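Pyrophosphate phosphohydrolase (Thermus thermophilus, PDB 2PRD) catalyses the magnesium-dependent hydrolysis of inorganic pyrophosphate to two phosphate ions, probably in the cytoplasm, as a homohexamer. Local coordinates at residues A103-V108 with E163-C168. Sequence-based numbering, arbitrary orientation.
Sequences AKVIGV and EEVRAC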
ATOM      1  N   ALA A 103     -17.959 -27.399   0.726  1.00 20.87           N
ATOM      2  CA  ALA A 103     -18.732 -26.443  -0.059  1.00 18.38           C
ATOM      3  C   ALA A 103     -18.427 -25.090   0.585  1.00 18.60           C
ATOM      4  O   ALA A 103     -18.550 -25.094   1.818  1.00 20.72           O
ATOM      5  CB  ALA A 103     -20.233 -26.625   0.089  1.00 17.03           C
ATOM      6  N   LYS A 104     -18.038 -24.123  -0.211  1.00 19.50           N
ATOM      7  CA  LYS A 104     -17.784 -22.769   0.384  1.00 10.27           C
ATOM      8  C   LYS A 104     -18.873 -21.862  -0.123  1.00  8.88           C
ATOM      9  O   LYS A 104     -19.291 -22.066  -1.267  1.00 16.09           O
ATOM     10  CB  LYS A 104     -16.356 -22.349  -0.045  1.00  7.59           C
ATOM     11  CG  LYS A 104     -15.409 -23.307   0.703  1.00 14.16           C
ATOM     12  CD  LYS A 104     -13.977 -22.881   0.677  1.00 18.44           C
ATOM     13  CE  LYS A 104     -13.046 -23.755   1.462  1.00 18.24           C
ATOM     14  NZ  LYS A 104     -13.564 -24.257   2.760  1.00 25.15           N
ATOM     15  N   VAL A 105     -19.332 -20.922   0.687  1.00  8.84           N
ATOM     16  CA  VAL A 105     -20.380 -19.965   0.259  1.00  9.86           C
ATOM     17  C   VAL A 105     -19.715 -18.828  -0.506  1.00 10.85           C
ATOM     18  O   VAL A 105     -18.555 -18.522  -0.194  1.00 12.21           O
ATOM     19  CB  VAL A 105     -21.142 -19.488   1.492  1.00  9.89           C
ATOM     20  CG1 VAL A 105     -22.004 -18.261   1.259  1.00 18.08           C
ATOM     21  CG2 VAL A 105     -22.010 -20.628   2.063  1.00 17.21           C
ATOM     22  N   ILE A 106     -20.309 -18.293  -1.540  1.00  7.36           N
ATOM     23  CA  ILE A 106     -19.756 -17.195  -2.339  1.00  5.74           C
ATOM     24  C   ILE A 106     -20.680 -16.027  -1.967  1.00 10.34           C
ATOM     25  O   ILE A 106     -21.901 -16.200  -2.046  1.00 11.44           O
ATOM     26  CB  ILE A 106     -19.709 -17.474  -3.831  1.00  8.15           C
ATOM     27  CG1 ILE A 106     -18.815 -18.696  -4.143  1.00  5.09           C
ATOM     28  CG2 ILE A 106     -19.192 -16.330  -4.697  1.00 11.42           C
ATOM     29  CD1 ILE A 106     -17.414 -18.427  -3.623  1.00 12.70           C
ATOM     30  N   GLY A 107     -20.111 -14.897  -1.507  1.00  6.19           N
ATOM     31  CA  GLY A 107     -21.051 -13.808  -1.177  1.00 12.30           C
ATOM     32  C   GLY A 107     -20.477 -12.461  -1.581  1.00  9.52           C
ATOM     33  O   GLY A 107     -19.365 -12.425  -2.096  1.00 10.17           O
ATOM     34  N   VAL A 108     -21.290 -11.429  -1.383  1.00 10.33           N
ATOM     35  CA  VAL A 108     -20.841 -10.089  -1.740  1.00 12.24           C
ATOM     36  C   VAL A 108     -21.129  -9.226  -0.511  1.00 14.24           C
ATOM     37  O   VAL A 108     -22.085  -9.585   0.133  1.00 16.06           O
ATOM     38  CB  VAL A 108     -21.616  -9.479  -2.916  1.00 20.29           C
ATOM     39  CG1 VAL A 108     -21.122 -10.046  -4.240  1.00 16.49           C
ATOM     40  CG2 VAL A 108     -23.096  -9.779  -2.824  1.00 17.47           C
ATOM     41  N   GLU A 163     -29.939 -23.342   0.850  1.00 19.55           N
ATOM     42  CA  GLU A 163     -30.280 -24.653   1.405  1.00 15.07           C
ATOM     43  C   GLU A 163     -29.145 -25.132   2.283  1.00 12.33           C
ATOM     44  O   GLU A 163     -29.420 -25.742   3.319  1.00 14.51           O
ATOM     45  CB  GLU A 163     -30.577 -25.657   0.301  1.00 16.15           C
ATOM     46  CG  GLU A 163     -31.974 -25.574  -0.294  1.00 29.64           C
ATOM     47  CD  GLU A 163     -33.034 -25.463   0.798  1.00 41.20           C
ATOM     48  OE1 GLU A 163     -32.965 -26.205   1.812  1.00 42.42           O
ATOM     49  OE2 GLU A 163     -33.946 -24.611   0.646  1.00 45.65           O
ATOM     50  N   GLU A 164     -27.917 -24.881   1.905  1.00 11.35           N
ATOM     51  CA  GLU A 164     -26.757 -25.343   2.711  1.00 11.43           C
ATOM     52  C   GLU A 164     -26.622 -24.439   3.915  1.00 15.58           C
ATOM     53  O   GLU A 164     -26.308 -24.860   5.039  1.00 17.93           O
ATOM     54  CB  GLU A 164     -25.522 -25.333   1.831  1.00 21.36           C
ATOM     55  CG  GLU A 164     -24.206 -25.482   2.576  1.00 25.74           C
ATOM     56  CD  GLU A 164     -23.870 -26.942   2.803  1.00 31.25           C
ATOM     57  OE1 GLU A 164     -24.627 -27.787   2.278  1.00 37.19           O
ATOM     58  OE2 GLU A 164     -22.859 -27.232   3.470  1.00 36.33           O
ATOM     59  N   VAL A 165     -26.856 -23.146   3.646  1.00 11.67           N
ATOM     60  CA  VAL A 165     -26.791 -22.223   4.829  1.00  9.25           C
ATOM     61  C   VAL A 165     -27.774 -22.657   5.882  1.00 11.04           C
ATOM     62  O   VAL A 165     -27.457 -22.808   7.084  1.00 16.06           O
ATOM     63  CB  VAL A 165     -26.965 -20.825   4.287  1.00 10.15           C
ATOM     64  CG1 VAL A 165     -26.854 -19.831   5.433  1.00  7.92           C
ATOM     65  CG2 VAL A 165     -25.888 -20.558   3.218  1.00 10.30           C
ATOM     66  N   ARG A 166     -29.042 -22.835   5.490  1.00 15.72           N
ATOM     67  CA  ARG A 166     -30.133 -23.273   6.351  1.00 13.36           C
ATOM     68  C   ARG A 166     -29.789 -24.566   7.093  1.00 13.97           C
ATOM     69  O   ARG A 166     -30.126 -24.736   8.270  1.00 18.66           O
ATOM     70  CB  ARG A 166     -31.366 -23.606   5.506  1.00 17.22           C
ATOM     71  CG  ARG A 166     -32.310 -22.532   5.214  1.00 23.57           C
ATOM     72  CD  ARG A 166     -33.645 -22.910   4.580  1.00 18.36           C
ATOM     73  NE  ARG A 166     -34.441 -21.669   4.548  1.00 34.70           N
ATOM     74  CZ  ARG A 166     -34.613 -20.770   3.613  1.00 40.91           C
ATOM     75  NH1 ARG A 166     -34.041 -20.878   2.416  1.00 45.64           N
ATOM     76  NH2 ARG A 166     -35.379 -19.684   3.858  1.00 42.30           N
ATOM     77  N   ALA A 167     -29.201 -25.515   6.367  1.00 16.20           N
ATOM     78  CA  ALA A 167     -28.837 -26.798   6.970  1.00 12.68           C
ATOM     79  C   ALA A 167     -27.714 -26.665   7.969  1.00 18.99           C
ATOM     80  O   ALA A 167     -27.779 -27.371   8.995  1.00 27.09           O
ATOM     81  CB  ALA A 167     -28.511 -27.876   5.943  1.00 11.26           C
ATOM     82  N   CYS A 168     -26.745 -25.804   7.784  1.00 16.62           N
ATOM     83  CA  CYS A 168     -25.626 -25.666   8.741  1.00  5.86           C
ATOM     84  C   CYS A 168     -26.095 -24.840   9.915  1.00  5.03           C
ATOM     85  O   CYS A 168     -25.510 -24.927  11.007  1.00 14.81           O
ATOM     86  CB  CYS A 168     -24.448 -24.992   8.037  1.00  7.12           C
ATOM     87  SG  CYS A 168     -23.861 -26.091   6.695  1.00 15.55           S
TER
HETATM   88  O   HOH W   1     -19.440 -27.397   4.042  1.00 44.48           O
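Val105 and Val165 meet methyl to methyl where the C-terminal helix 158-173 packs against strand 101-109 of the curled mixed sheet, the beta-barrel core of the family I pyrophosphatase fold. In both valines CG1 stands anti to the backbone N (chi1 166° in Val105, -178° in Val165), which places CG2 beside that N and brings the two CG2 methyls together at 4.0 Å. The side chains cross at about a right angle, and within 4.2 Å only the CG2 branch of each meets the other. Valine suits both places: in Val105 the branched side chain fits an extended strand and adds Val89 and Leu69 to its apolar surroundings, while Val165 is buried, and its short, branched apolar side chain needs no polar partner there.

One position earlier on the helix, the Glu164 side chain sets out toward the strand. Its carboxylate comes up to the small Ala103, with OE2 4.3 Å from Ala103 CB, a loose contact at the partly exposed end of the interface. The Glu164 side chain also touches Leu69, probably through its methylenes, and its carboxylate has a weak water contact, consistent with a glutamate at this partly exposed place.

Lys104 points away from the helix; its NZ forms salt bridges with Asp70 and Asp102, both predicted magnesium ligands, so this strand probably has the metal site on its other face. Between strand and helix, one water donates two weak hydrogen bonds, to Ala103 O at 3.3 Å and to Glu164 OE2 at 3.5 Å.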